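Local atomic coordinates of decapping nuclease RAI1 (Scheffersomyces stipitis, PDB entry 5BTO), a protein that removes NAD caps and hydrolyses other 5' ends of RNAs with the help of a divalent metal ion, and binds and stimulates the exoribonuclease RAT1. Residues A[32-37]-A[214-219]; A[141-146]-A[349-354]; A[354-359]-A[383-388]. One frame throughout, in Å; residues are numbered along the deposited sequence.

Contact 1. Residues A[32-37]-A[214-219]; sequences FARDID and YEQYIS
Phe32 and Ile218 exchange a pair of backbone hydrogen bonds, as do Arg34 and Gln216 two residues along, so strands 27-34 and 216-225 run antiparallel as neighbours in the large mixed sheet of this PD-(D/E)XK-type nuclease. Between these two hydrogen-bonded pairs sits a non-hydrogen-bonded one, Ala33 with Tyr217. Arg34 makes the largest single share of the contact. Its CB, CG and CD all pass within 3.7 Å of Tyr214 O, because CG stands anti to the backbone N (chi1 -174°) and the chain then bends at chi3. Arg34 NE bonds to Tyr214 O at 2.7 Å, on a lone pair and almost straight, with the oxygen in the guanidinium plane; NH2 adds a weak bond to the same atom. Over one guanidinium face lies the Gln216 amide, its plane only 15° from parallel, with CD stacked against Arg34 CZ. NH2 and Gln216 NE2 are both donors, so this is a stack and not a bond, while NH1 reaches Asn83 OD1. At the other end Ile218 CB sits 4.0 Å from the centroid of the Phe32 ring, nearly on its normal, as a CH-pi contact. The side chains of Phe32 and Ile218 also come close to the substrate-binding residues Tyr114 and Glu235, respectively. Where the strands give way to loop, a water accepts from Ile36 N at 2.8 Å and donates to Glu215 OE2.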
ATOM      1  N   PHE A  32      -0.591 -36.550   5.493  1.00 18.25           N
ATOM      2  CA  PHE A  32       0.598 -37.365   5.697  1.00 17.92           C
ATOM      3  C   PHE A  32       1.105 -37.158   7.115  1.00 18.19           C
ATOM      4  O   PHE A  32       0.573 -36.320   7.843  1.00 18.57           O
ATOM      5  CB  PHE A  32       1.673 -37.116   4.616  1.00 16.45           C
ATOM      6  CG  PHE A  32       2.268 -35.720   4.608  1.00 18.32           C
ATOM      7  CD1 PHE A  32       1.619 -34.674   3.967  1.00 17.33           C
ATOM      8  CD2 PHE A  32       3.505 -35.476   5.190  1.00 19.41           C
ATOM      9  CE1 PHE A  32       2.184 -33.398   3.932  1.00 17.35           C
ATOM     10  CE2 PHE A  32       4.082 -34.204   5.156  1.00 20.68           C
ATOM     11  CZ  PHE A  32       3.422 -33.166   4.526  1.00 17.98           C
ATOM     12  N   ALA A  33       2.089 -37.943   7.533  1.00 18.16           N
ATOM     13  CA  ALA A  33       2.571 -37.824   8.902  1.00 18.08           C
ATOM     14  C   ALA A  33       4.074 -38.021   9.002  1.00 20.29           C
ATOM     15  O   ALA A  33       4.704 -38.559   8.098  1.00 22.95           O
ATOM     16  CB  ALA A  33       1.831 -38.824   9.819  1.00 18.89           C
ATOM     17  N   ARG A  34       4.648 -37.551  10.101  1.00 22.71           N
ATOM     18  CA  ARG A  34       6.015 -37.899  10.451  1.00 23.42           C
ATOM     19  C   ARG A  34       5.918 -38.754  11.714  1.00 24.12           C
ATOM     20  O   ARG A  34       5.227 -38.379  12.661  1.00 23.69           O
ATOM     21  CB  ARG A  34       6.847 -36.636  10.700  1.00 24.70           C
ATOM     22  CG  ARG A  34       8.334 -36.893  10.929  1.00 26.55           C
ATOM     23  CD  ARG A  34       9.123 -35.587  10.982  1.00 29.90           C
ATOM     24  NE  ARG A  34       8.885 -34.853  12.221  1.00 31.75           N
ATOM     25  CZ  ARG A  34       9.210 -33.577  12.413  1.00 33.51           C
ATOM     26  NH1 ARG A  34       9.788 -32.879  11.443  1.00 34.17           N
ATOM     27  NH2 ARG A  34       8.952 -32.998  13.576  1.00 35.17           N
ATOM     28  N   ASP A  35       6.568 -39.914  11.720  1.00 27.53           N
ATOM     29  CA  ASP A  35       6.438 -40.817  12.862  1.00 32.13           C
ATOM     30  C   ASP A  35       7.465 -40.536  13.952  1.00 35.42           C
ATOM     31  O   ASP A  35       8.249 -39.589  13.853  1.00 34.54           O
ATOM     32  CB  ASP A  35       6.443 -42.299  12.443  1.00 34.29           C
ATOM     33  CG  ASP A  35       7.780 -42.763  11.885  1.00 38.74           C
ATOM     34  OD1 ASP A  35       8.814 -42.107  12.135  1.00 40.06           O
ATOM     35  OD2 ASP A  35       7.797 -43.811  11.203  1.00 40.61           O
ATOM     36  N   ILE A  36       7.434 -41.358  14.995  1.00 38.03           N
ATOM     37  CA  ILE A  36       8.292 -41.181  16.159  1.00 41.41           C
ATOM     38  C   ILE A  36       9.768 -41.278  15.790  1.00 44.09           C
ATOM     39  O   ILE A  36      10.617 -40.665  16.438  1.00 45.35           O
ATOM     40  CB  ILE A  36       7.966 -42.222  17.246  1.00 42.10           C
ATOM     41  CG1 ILE A  36       8.788 -41.953  18.507  1.00 42.33           C
ATOM     42  CG2 ILE A  36       8.222 -43.634  16.728  1.00 42.09           C
ATOM     43  CD1 ILE A  36       8.509 -40.617  19.138  1.00 42.69           C
ATOM     44  N   ASP A  37      10.067 -42.049  14.748  1.00 44.98           N
ATOM     45  CA  ASP A  37      11.438 -42.207  14.281  1.00 47.16           C
ATOM     46  C   ASP A  37      11.832 -41.124  13.278  1.00 45.76           C
ATOM     47  O   ASP A  37      12.959 -41.101  12.793  1.00 46.97           O
ATOM     48  CB  ASP A  37      11.646 -43.602  13.683  1.00 50.18           C
ATOM     49  CG  ASP A  37      11.653 -44.694  14.741  1.00 53.58           C
ATOM     50  OD1 ASP A  37      12.152 -44.435  15.856  1.00 55.37           O
ATOM     51  OD2 ASP A  37      11.160 -45.808  14.457  1.00 55.14           O
ATOM     52  N   TYR A 214       8.787 -35.271  17.420  1.00 34.72           N
ATOM     53  CA  TYR A 214       8.987 -35.937  16.138  1.00 33.36           C
ATOM     54  C   TYR A 214       7.657 -36.187  15.447  1.00 30.85           C
ATOM     55  O   TYR A 214       7.512 -35.952  14.246  1.00 30.56           O
ATOM     56  CB  TYR A 214       9.703 -37.273  16.329  1.00 36.51           C
ATOM     57  CG  TYR A 214      11.198 -37.150  16.448  1.00 40.55           C
ATOM     58  CD1 TYR A 214      11.787 -36.733  17.634  1.00 42.74           C
ATOM     59  CD2 TYR A 214      12.026 -37.450  15.373  1.00 42.37           C
ATOM     60  CE1 TYR A 214      13.160 -36.619  17.749  1.00 44.36           C
ATOM     61  CE2 TYR A 214      13.404 -37.339  15.477  1.00 44.65           C
ATOM     62  CZ  TYR A 214      13.963 -36.924  16.667  1.00 45.98           C
ATOM     63  OH  TYR A 214      15.328 -36.813  16.777  1.00 48.45           O
ATOM     64  N   GLU A 215       6.684 -36.664  16.215  1.00 27.63           N
ATOM     65  CA  GLU A 215       5.404 -37.070  15.650  1.00 27.57           C
ATOM     66  C   GLU A 215       4.580 -35.874  15.204  1.00 24.78           C
ATOM     67  O   GLU A 215       4.320 -34.959  15.989  1.00 24.16           O
ATOM     68  CB  GLU A 215       4.615 -37.920  16.651  1.00 27.61           C
ATOM     69  CG  GLU A 215       5.225 -39.283  16.918  1.00 30.82           C
ATOM     70  CD  GLU A 215       4.490 -40.039  18.005  1.00 34.98           C
ATOM     71  OE1 GLU A 215       4.342 -39.492  19.116  1.00 34.93           O
ATOM     72  OE2 GLU A 215       4.056 -41.179  17.743  1.00 38.64           O
ATOM     73  N   GLN A 216       4.179 -35.893  13.934  1.00 23.70           N
ATOM     74  CA  GLN A 216       3.350 -34.844  13.353  1.00 23.81           C
ATOM     75  C   GLN A 216       2.290 -35.446  12.450  1.00 22.53           C
ATOM     76  O   GLN A 216       2.580 -36.347  11.661  1.00 23.28           O
ATOM     77  CB  GLN A 216       4.191 -33.882  12.514  1.00 26.56           C
ATOM     78  CG  GLN A 216       5.177 -33.043  13.283  1.00 29.05           C
ATOM     79  CD  GLN A 216       5.889 -32.060  12.379  1.00 35.36           C
ATOM     80  OE1 GLN A 216       5.995 -32.278  11.170  1.00 38.75           O
ATOM     81  NE2 GLN A 216       6.376 -30.971  12.957  1.00 37.14           N
ATOM     82  N   TYR A 217       1.069 -34.930  12.553  1.00 20.33           N
ATOM     83  CA  TYR A 217      -0.014 -35.304  11.650  1.00 17.53           C
ATOM     84  C   TYR A 217      -0.333 -34.086  10.791  1.00 17.83           C
ATOM     85  O   TYR A 217      -0.627 -33.004  11.318  1.00 16.78           O
ATOM     86  CB  TYR A 217      -1.246 -35.744  12.448  1.00 16.01           C
ATOM     87  CG  TYR A 217      -2.474 -36.028  11.602  1.00 18.49           C
ATOM     88  CD1 TYR A 217      -2.545 -37.163  10.805  1.00 21.19           C
ATOM     89  CD2 TYR A 217      -3.562 -35.172  11.611  1.00 22.53           C
ATOM     90  CE1 TYR A 217      -3.660 -37.428  10.034  1.00 20.18           C
ATOM     91  CE2 TYR A 217      -4.690 -35.430  10.843  1.00 21.17           C
ATOM     92  CZ  TYR A 217      -4.730 -36.560  10.057  1.00 20.76           C
ATOM     93  OH  TYR A 217      -5.847 -36.826   9.302  1.00 20.48           O
ATOM     94  N   ILE A 218      -0.234 -34.237   9.474  1.00 16.27           N
ATOM     95  CA  ILE A 218      -0.343 -33.081   8.582  1.00 15.08           C
ATOM     96  C   ILE A 218      -1.544 -33.231   7.666  1.00 16.37           C
ATOM     97  O   ILE A 218      -1.625 -34.189   6.890  1.00 18.64           O
ATOM     98  CB  ILE A 218       0.914 -32.917   7.694  1.00 17.34           C
ATOM     99  CG1 ILE A 218       2.189 -32.944   8.536  1.00 23.83           C
ATOM    100  CG2 ILE A 218       0.834 -31.623   6.854  1.00 17.60           C
ATOM    101  CD1 ILE A 218       2.313 -31.785   9.489  1.00 25.29           C
ATOM    102  N   SER A 219      -2.477 -32.292   7.776  1.00 14.39           N
ATOM    103  CA  SER A 219      -3.632 -32.245   6.896  1.00 14.75           C
ATOM    104  C   SER A 219      -3.320 -31.332   5.709  1.00 15.37           C
ATOM    105  O   SER A 219      -2.744 -30.255   5.869  1.00 16.47           O
ATOM    106  CB  SER A 219      -4.858 -31.727   7.658  1.00 16.70           C
ATOM    107  OG  SER A 219      -5.958 -31.495   6.789  1.00 16.69           O
TER
HETATM  108  O   HOH W   1       5.194 -42.947  15.526  1.00 44.23           O

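Contact 2. Residues A[141-146]-A[349-354]; sequences GQLFIN and QEIPRD
Leu143 CD2 meets Ile351 CG2 at 3.8 Å, two methyl groups touching in the close, buried part of this contact as their side chains slant across one another. Ile351, the first residue to leave helical geometry after helix 333-350, aims its side chain at the strand, and Leu143 CD2 also brushes Arg353 CD. Leu348 of the helix and Ala138 and Val136 of strand 132-139 add further apolar surface around the pair. The segments thus join the end of that helix to the start of strand 142-147, at the turn of the beta hairpin that this strand forms with 132-139 in the main sheet. The Gly141 and Arg353 side is looser, polar and partly exposed. Arg353 bends at chi2 (85°) and again at chi3, which folds its chain around the Gly141 carbonyl: Arg353 CG lies 3.2 Å from Gly141 O, CD almost as near, and NH1 returns to the same oxygen with a hydrogen bond of 3.0 Å. The oxygen lies near the guanidinium plane, although NH1 is tilted 26° from the carbonyl plane. NH1 also forms a salt bridge with Asp110, so one nitrogen serves a backbone carbonyl and a carboxylate. Backbone meets backbone here through a water, which accepts from Gly141 N at 2.8 Å and donates to Arg353 O at 2.6 Å.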
ATOM      1  N   GLY A 141       2.182 -23.966 -14.247  1.00 22.49           N
ATOM      2  CA  GLY A 141       1.053 -23.066 -14.103  1.00 22.16           C
ATOM      3  C   GLY A 141       0.638 -22.788 -12.668  1.00 21.10           C
ATOM      4  O   GLY A 141      -0.453 -22.279 -12.429  1.00 22.87           O
ATOM      5  N   GLN A 142       1.514 -23.109 -11.723  1.00 19.43           N
ATOM      6  CA  GLN A 142       1.198 -22.980 -10.297  1.00 18.42           C
ATOM      7  C   GLN A 142       2.348 -22.318  -9.547  1.00 18.31           C
ATOM      8  O   GLN A 142       3.503 -22.406  -9.972  1.00 19.14           O
ATOM      9  CB  GLN A 142       0.916 -24.367  -9.699  1.00 19.38           C
ATOM     10  CG  GLN A 142      -0.208 -25.094 -10.394  1.00 19.60           C
ATOM     11  CD  GLN A 142      -0.435 -26.497  -9.863  1.00 21.02           C
ATOM     12  OE1 GLN A 142       0.511 -27.235  -9.579  1.00 19.73           O
ATOM     13  NE2 GLN A 142      -1.701 -26.868  -9.720  1.00 25.09           N
ATOM     14  N   LEU A 143       2.039 -21.636  -8.445  1.00 17.66           N
ATOM     15  CA  LEU A 143       3.088 -21.062  -7.605  1.00 17.53           C
ATOM     16  C   LEU A 143       3.375 -21.952  -6.404  1.00 17.72           C
ATOM     17  O   LEU A 143       2.462 -22.363  -5.699  1.00 19.12           O
ATOM     18  CB  LEU A 143       2.709 -19.663  -7.108  1.00 18.02           C
ATOM     19  CG  LEU A 143       2.498 -18.570  -8.151  1.00 17.82           C
ATOM     20  CD1 LEU A 143       2.364 -17.205  -7.447  1.00 20.26           C
ATOM     21  CD2 LEU A 143       3.651 -18.559  -9.168  1.00 19.89           C
ATOM     22  N   PHE A 144       4.650 -22.246  -6.184  1.00 15.26           N
ATOM     23  CA  PHE A 144       5.085 -23.021  -5.027  1.00 16.28           C
ATOM     24  C   PHE A 144       5.808 -22.085  -4.073  1.00 15.47           C
ATOM     25  O   PHE A 144       6.698 -21.336  -4.491  1.00 16.41           O
ATOM     26  CB  PHE A 144       5.998 -24.173  -5.475  1.00 15.85           C
ATOM     27  CG  PHE A 144       5.313 -25.170  -6.368  1.00 17.03           C
ATOM     28  CD1 PHE A 144       5.085 -24.881  -7.708  1.00 17.16           C
ATOM     29  CD2 PHE A 144       4.897 -26.391  -5.869  1.00 17.71           C
ATOM     30  CE1 PHE A 144       4.447 -25.790  -8.537  1.00 17.22           C
ATOM     31  CE2 PHE A 144       4.258 -27.310  -6.689  1.00 19.35           C
ATOM     32  CZ  PHE A 144       4.026 -27.009  -8.020  1.00 18.77           C
ATOM     33  N   ILE A 145       5.399 -22.086  -2.805  1.00 13.25           N
ATOM     34  CA  ILE A 145       5.939 -21.130  -1.833  1.00 14.27           C
ATOM     35  C   ILE A 145       6.472 -21.854  -0.607  1.00 16.86           C
ATOM     36  O   ILE A 145       5.745 -22.642   0.014  1.00 16.76           O
ATOM     37  CB  ILE A 145       4.856 -20.125  -1.386  1.00 14.74           C
ATOM     38  CG1 ILE A 145       4.269 -19.405  -2.613  1.00 16.24           C
ATOM     39  CG2 ILE A 145       5.427 -19.112  -0.368  1.00 14.92           C
ATOM     40  CD1 ILE A 145       3.209 -18.367  -2.288  1.00 17.32           C
ATOM     41  N   ASN A 146       7.734 -21.605  -0.261  1.00 17.58           N
ATOM     42  CA  ASN A 146       8.297 -22.138   0.980  1.00 18.54           C
ATOM     43  C   ASN A 146       9.204 -21.125   1.644  1.00 18.36           C
ATOM     44  O   ASN A 146       9.614 -20.148   1.023  1.00 18.22           O
ATOM     45  CB  ASN A 146       9.087 -23.435   0.754  1.00 19.98           C
ATOM     46  CG  ASN A 146       9.294 -24.224   2.057  1.00 24.97           C
ATOM     47  OD1 ASN A 146       8.608 -23.988   3.057  1.00 30.07           O
ATOM     48  ND2 ASN A 146      10.235 -25.150   2.051  1.00 27.97           N
ATOM     49  N   GLN A 349      -0.668 -11.541  -9.475  1.00 16.17           N
ATOM     50  CA  GLN A 349      -0.616 -10.539 -10.537  1.00 17.86           C
ATOM     51  C   GLN A 349       0.806 -10.256 -11.016  1.00 18.39           C
ATOM     52  O   GLN A 349       1.031  -9.997 -12.207  1.00 22.30           O
ATOM     53  CB  GLN A 349      -1.250  -9.225 -10.072  1.00 24.06           C
ATOM     54  CG  GLN A 349      -2.770  -9.215 -10.050  1.00 30.82           C
ATOM     55  CD  GLN A 349      -3.334  -7.865  -9.628  1.00 38.87           C
ATOM     56  OE1 GLN A 349      -2.598  -6.882  -9.525  1.00 46.45           O
ATOM     57  NE2 GLN A 349      -4.643  -7.812  -9.381  1.00 38.58           N
ATOM     58  N   GLU A 350       1.765 -10.313 -10.097  1.00 16.64           N
ATOM     59  CA  GLU A 350       3.127  -9.852 -10.385  1.00 18.13           C
ATOM     60  C   GLU A 350       4.118 -10.944 -10.801  1.00 19.26           C
ATOM     61  O   GLU A 350       5.162 -10.645 -11.383  1.00 23.35           O
ATOM     62  CB  GLU A 350       3.685  -9.072  -9.188  1.00 20.12           C
ATOM     63  CG  GLU A 350       2.888  -7.822  -8.850  1.00 23.48           C
ATOM     64  CD  GLU A 350       2.853  -6.835 -10.001  1.00 28.01           C
ATOM     65  OE1 GLU A 350       3.836  -6.774 -10.773  1.00 29.82           O
ATOM     66  OE2 GLU A 350       1.837  -6.129 -10.145  1.00 31.68           O
ATOM     67  N   ILE A 351       3.796 -12.201 -10.521  1.00 18.04           N
ATOM     68  CA  ILE A 351       4.681 -13.299 -10.897  1.00 18.92           C
ATOM     69  C   ILE A 351       4.098 -14.016 -12.110  1.00 20.41           C
ATOM     70  O   ILE A 351       3.066 -14.650 -12.000  1.00 22.22           O
ATOM     71  CB  ILE A 351       4.857 -14.304  -9.730  1.00 17.20           C
ATOM     72  CG1 ILE A 351       5.477 -13.607  -8.515  1.00 19.72           C
ATOM     73  CG2 ILE A 351       5.710 -15.495 -10.159  1.00 18.81           C
ATOM     74  CD1 ILE A 351       5.567 -14.469  -7.276  1.00 20.49           C
ATOM     75  N   PRO A 352       4.744 -13.888 -13.284  1.00 23.68           N
ATOM     76  CA  PRO A 352       4.220 -14.536 -14.497  1.00 25.21           C
ATOM     77  C   PRO A 352       4.046 -16.038 -14.301  1.00 25.25           C
ATOM     78  O   PRO A 352       4.996 -16.724 -13.934  1.00 26.62           O
ATOM     79  CB  PRO A 352       5.300 -14.248 -15.549  1.00 27.11           C
ATOM     80  CG  PRO A 352       5.958 -13.001 -15.073  1.00 27.37           C
ATOM     81  CD  PRO A 352       5.943 -13.080 -13.557  1.00 26.08           C
ATOM     82  N   ARG A 353       2.841 -16.543 -14.539  1.00 27.08           N
ATOM     83  CA  ARG A 353       2.544 -17.920 -14.175  1.00 25.96           C
ATOM     84  C   ARG A 353       3.193 -18.920 -15.107  1.00 27.09           C
ATOM     85  O   ARG A 353       3.469 -20.050 -14.711  1.00 28.63           O
ATOM     86  CB  ARG A 353       1.037 -18.178 -14.136  1.00 26.91           C
ATOM     87  CG  ARG A 353       0.674 -19.454 -13.390  1.00 28.31           C
ATOM     88  CD  ARG A 353       0.557 -19.212 -11.883  1.00 26.82           C
ATOM     89  NE  ARG A 353      -0.556 -18.316 -11.601  1.00 25.29           N
ATOM     90  CZ  ARG A 353      -1.804 -18.722 -11.397  1.00 24.95           C
ATOM     91  NH1 ARG A 353      -2.103 -20.020 -11.429  1.00 24.31           N
ATOM     92  NH2 ARG A 353      -2.755 -17.830 -11.171  1.00 24.90           N
ATOM     93  N   ASP A 354       3.419 -18.514 -16.354  1.00 27.42           N
ATOM     94  CA  ASP A 354       3.906 -19.452 -17.353  1.00 31.21           C
ATOM     95  C   ASP A 354       5.405 -19.335 -17.615  1.00 32.08           C
ATOM     96  O   ASP A 354       5.924 -19.961 -18.538  1.00 33.14           O
ATOM     97  CB  ASP A 354       3.130 -19.280 -18.658  1.00 38.38           C
ATOM     98  CG  ASP A 354       1.644 -19.507 -18.480  1.00 44.77           C
ATOM     99  OD1 ASP A 354       1.264 -20.259 -17.556  1.00 48.07           O
ATOM    100  OD2 ASP A 354       0.856 -18.936 -19.266  1.00 47.82           O
TER
HETATM  101  O   HOH W   2       4.497 -22.430 -14.834  1.00 29.39           O

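Contact 3. Residues A[354-359]-A[383-388]; sequences DDTSKA and RLRNGE
The closest CA atoms, those of Ala359 and Leu384, are 8.0 Å apart, the irregular 354-359 segment facing the end of helix 378-388, so side chains from the helix must bridge the gap. Arg385 does most of this. With CG beside the backbone N (chi1 -71°) and the chain straight from CG to NE, it reaches across and slides its guanidinium into the bend of the loop. Arg385 NH2 gives a nearly straight hydrogen bond of 2.9 Å to Lys358 O; the oxygen is in the guanidinium plane, while the donor is tilted 30° from the carbonyl plane. Thr356 O sits over the centre of one guanidinium face, 3.1 Å from Arg385 CZ. Its angles to NE and NH2 are too poor for hydrogen bonds, though the partial negative charge would probably still favour the cation beneath it. Thr356 CB rests 3.7 Å from Arg385 NH1, the two side chains crossing at about a right angle. NE bonds to Asn381 OD1 within the helix, and NH2 bonds also to Ala138 O of strand 132-139, which helps to fix the rotation of the flat group. A leucine in place of Arg385 would probably leave the carbonyls of Lys358 and Ala138 without this shared donor and the 354-359 bend less firmly tied to the helix. Deeper in, Ala359 CB meets Leu384 CD1 at 4.1 Å beside Leu376. The loop has its own brace: Asp355 OD1 takes both Ser357 N, at 2.9 Å, and Ser357 OG, at 2.7 Å. The first of these, in which the carboxylate accepts from the backbone N two residues on, defines an Asx turn, here in the loop leading into strand 359-365.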
ATOM      1  N   ASP A 354       3.419 -18.514 -16.354  1.00 27.42           N
ATOM      2  CA  ASP A 354       3.906 -19.452 -17.353  1.00 31.21           C
ATOM      3  C   ASP A 354       5.405 -19.335 -17.615  1.00 32.08           C
ATOM      4  O   ASP A 354       5.924 -19.961 -18.538  1.00 33.14           O
ATOM      5  CB  ASP A 354       3.130 -19.280 -18.658  1.00 38.38           C
ATOM      6  CG  ASP A 354       1.644 -19.507 -18.480  1.00 44.77           C
ATOM      7  OD1 ASP A 354       1.264 -20.259 -17.556  1.00 48.07           O
ATOM      8  OD2 ASP A 354       0.856 -18.936 -19.266  1.00 47.82           O
ATOM      9  N   ASP A 355       6.100 -18.538 -16.806  1.00 31.16           N
ATOM     10  CA  ASP A 355       7.545 -18.377 -16.962  1.00 30.89           C
ATOM     11  C   ASP A 355       8.297 -19.188 -15.911  1.00 31.34           C
ATOM     12  O   ASP A 355       8.353 -18.808 -14.733  1.00 30.60           O
ATOM     13  CB  ASP A 355       7.943 -16.905 -16.868  1.00 30.92           C
ATOM     14  CG  ASP A 355       9.358 -16.658 -17.340  1.00 35.49           C
ATOM     15  OD1 ASP A 355      10.166 -17.612 -17.322  1.00 34.37           O
ATOM     16  OD2 ASP A 355       9.657 -15.511 -17.738  1.00 38.19           O
ATOM     17  N   THR A 356       8.867 -20.308 -16.344  1.00 31.12           N
ATOM     18  CA  THR A 356       9.580 -21.201 -15.443  1.00 31.67           C
ATOM     19  C   THR A 356      11.077 -20.933 -15.440  1.00 31.60           C
ATOM     20  O   THR A 356      11.854 -21.739 -14.944  1.00 32.52           O
ATOM     21  CB  THR A 356       9.327 -22.682 -15.794  1.00 31.87           C
ATOM     22  OG1 THR A 356       9.776 -22.944 -17.132  1.00 34.28           O
ATOM     23  CG2 THR A 356       7.843 -23.001 -15.680  1.00 32.65           C
ATOM     24  N   SER A 357      11.484 -19.794 -15.991  1.00 31.73           N
ATOM     25  CA  SER A 357      12.906 -19.478 -16.048  1.00 31.19           C
ATOM     26  C   SER A 357      13.379 -18.696 -14.829  1.00 29.98           C
ATOM     27  O   SER A 357      14.573 -18.442 -14.684  1.00 31.39           O
ATOM     28  CB  SER A 357      13.247 -18.703 -17.331  1.00 32.68           C
ATOM     29  OG  SER A 357      12.843 -17.343 -17.242  1.00 34.96           O
ATOM     30  N   LYS A 358      12.447 -18.333 -13.949  1.00 28.40           N
ATOM     31  CA  LYS A 358      12.733 -17.416 -12.842  1.00 25.99           C
ATOM     32  C   LYS A 358      12.184 -17.880 -11.493  1.00 22.87           C
ATOM     33  O   LYS A 358      11.236 -18.639 -11.434  1.00 22.62           O
ATOM     34  CB  LYS A 358      12.132 -16.040 -13.137  1.00 29.10           C
ATOM     35  CG  LYS A 358      12.632 -15.368 -14.401  1.00 34.91           C
ATOM     36  CD  LYS A 358      12.023 -13.978 -14.519  1.00 36.73           C
ATOM     37  CE  LYS A 358      12.454 -13.276 -15.803  1.00 37.36           C
ATOM     38  NZ  LYS A 358      13.942 -13.231 -15.965  1.00 38.13           N
ATOM     39  N   ALA A 359      12.780 -17.378 -10.419  1.00 20.45           N
ATOM     40  CA  ALA A 359      12.288 -17.606  -9.061  1.00 18.70           C
ATOM     41  C   ALA A 359      12.265 -16.263  -8.344  1.00 17.81           C
ATOM     42  O   ALA A 359      12.980 -15.334  -8.741  1.00 19.59           O
ATOM     43  CB  ALA A 359      13.182 -18.573  -8.329  1.00 20.03           C
ATOM     44  N   ARG A 383      18.983 -23.867  -7.821  1.00 21.28           N
ATOM     45  CA  ARG A 383      18.966 -24.543  -6.522  1.00 22.99           C
ATOM     46  C   ARG A 383      17.544 -24.934  -6.086  1.00 22.51           C
ATOM     47  O   ARG A 383      17.306 -26.052  -5.611  1.00 24.19           O
ATOM     48  CB  ARG A 383      19.638 -23.674  -5.454  1.00 24.57           C
ATOM     49  CG  ARG A 383      19.451 -24.201  -4.034  1.00 29.13           C
ATOM     50  CD  ARG A 383      20.189 -23.354  -2.997  1.00 35.31           C
ATOM     51  NE  ARG A 383      19.719 -21.969  -2.948  1.00 39.92           N
ATOM     52  CZ  ARG A 383      18.717 -21.538  -2.187  1.00 42.70           C
ATOM     53  NH1 ARG A 383      18.063 -22.384  -1.408  1.00 44.61           N
ATOM     54  NH2 ARG A 383      18.364 -20.257  -2.203  1.00 44.13           N
ATOM     55  N   LEU A 384      16.590 -24.023  -6.248  1.00 21.84           N
ATOM     56  CA  LEU A 384      15.211 -24.301  -5.826  1.00 19.73           C
ATOM     57  C   LEU A 384      14.509 -25.322  -6.725  1.00 20.14           C
ATOM     58  O   LEU A 384      13.823 -26.218  -6.235  1.00 21.12           O
ATOM     59  CB  LEU A 384      14.395 -23.007  -5.755  1.00 20.06           C
ATOM     60  CG  LEU A 384      14.921 -21.959  -4.764  1.00 19.85           C
ATOM     61  CD1 LEU A 384      14.230 -20.612  -4.941  1.00 21.44           C
ATOM     62  CD2 LEU A 384      14.775 -22.448  -3.326  1.00 21.16           C
ATOM     63  N   ARG A 385      14.690 -25.193  -8.035  1.00 19.63           N
ATOM     64  CA  ARG A 385      13.995 -26.057  -8.985  1.00 22.05           C
ATOM     65  C   ARG A 385      14.612 -27.440  -9.060  1.00 24.04           C
ATOM     66  O   ARG A 385      13.976 -28.382  -9.541  1.00 26.19           O
ATOM     67  CB  ARG A 385      13.969 -25.422 -10.384  1.00 19.93           C
ATOM     68  CG  ARG A 385      13.047 -24.229 -10.469  1.00 22.32           C
ATOM     69  CD  ARG A 385      13.054 -23.584 -11.846  1.00 21.79           C
ATOM     70  NE  ARG A 385      12.217 -22.389 -11.817  1.00 23.25           N
ATOM     71  CZ  ARG A 385      10.909 -22.395 -12.031  1.00 21.75           C
ATOM     72  NH1 ARG A 385      10.291 -23.543 -12.314  1.00 20.44           N
ATOM     73  NH2 ARG A 385      10.220 -21.261 -11.959  1.00 21.41           N
ATOM     74  N   ASN A 386      15.844 -27.562  -8.579  1.00 24.44           N
ATOM     75  CA  ASN A 386      16.587 -28.809  -8.713  1.00 26.72           C
ATOM     76  C   ASN A 386      16.968 -29.456  -7.382  1.00 30.93           C
ATOM     77  O   ASN A 386      18.072 -29.985  -7.232  1.00 32.70           O
ATOM     78  CB  ASN A 386      17.817 -28.594  -9.602  1.00 28.93           C
ATOM     79  CG  ASN A 386      17.443 -28.279 -11.040  1.00 28.59           C
ATOM     80  OD1 ASN A 386      16.714 -29.036 -11.683  1.00 32.11           O
ATOM     81  ND2 ASN A 386      17.929 -27.156 -11.548  1.00 31.54           N
ATOM     82  N   GLY A 387      16.044 -29.438  -6.425  1.00 32.56           N
ATOM     83  CA  GLY A 387      16.273 -30.120  -5.163  1.00 33.48           C
ATOM     84  C   GLY A 387      15.620 -29.524  -3.930  1.00 34.05           C
ATOM     85  O   GLY A 387      14.921 -30.230  -3.203  1.00 33.88           O
ATOM     86  N   GLU A 388      15.842 -28.237  -3.674  1.00 32.16           N
ATOM     87  CA  GLU A 388      15.333 -27.642  -2.434  1.00 31.95           C
ATOM     88  C   GLU A 388      13.813 -27.492  -2.395  1.00 29.19           C
ATOM     89  O   GLU A 388      13.185 -27.832  -1.391  1.00 31.12           O
ATOM     90  CB  GLU A 388      16.013 -26.304  -2.097  1.00 34.20           C
ATOM     91  CG  GLU A 388      15.343 -25.603  -0.895  1.00 39.91           C
ATOM     92  CD  GLU A 388      16.175 -24.484  -0.276  1.00 43.48           C
ATOM     93  OE1 GLU A 388      17.417 -24.503  -0.426  1.00 44.64           O
ATOM     94  OE2 GLU A 388      15.580 -23.589   0.378  1.00 42.65           O
TER

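From the N terminus, strand 27-34 comes first, and contact 1 closes a long loop when the segments 32-37 and 214-219, 177 residues apart at their nearest ends, pair. Strand 142-147 lies inside that loop, but its partner 349-354 comes well after it, so contacts 1 and 2 cross along the chain. They reach the same large sheet, with centres 29 Å apart and no touch between them. Contact 3 opens where contact 2 ends, at the shared Asp354, and closes a much shorter loop that takes in strands 359-365 and 370-375 before returning on helix 378-388. Contacts 2 and 3 therefore hold successive parts of the 349-359 connection, first to the sheet and then to this late helix.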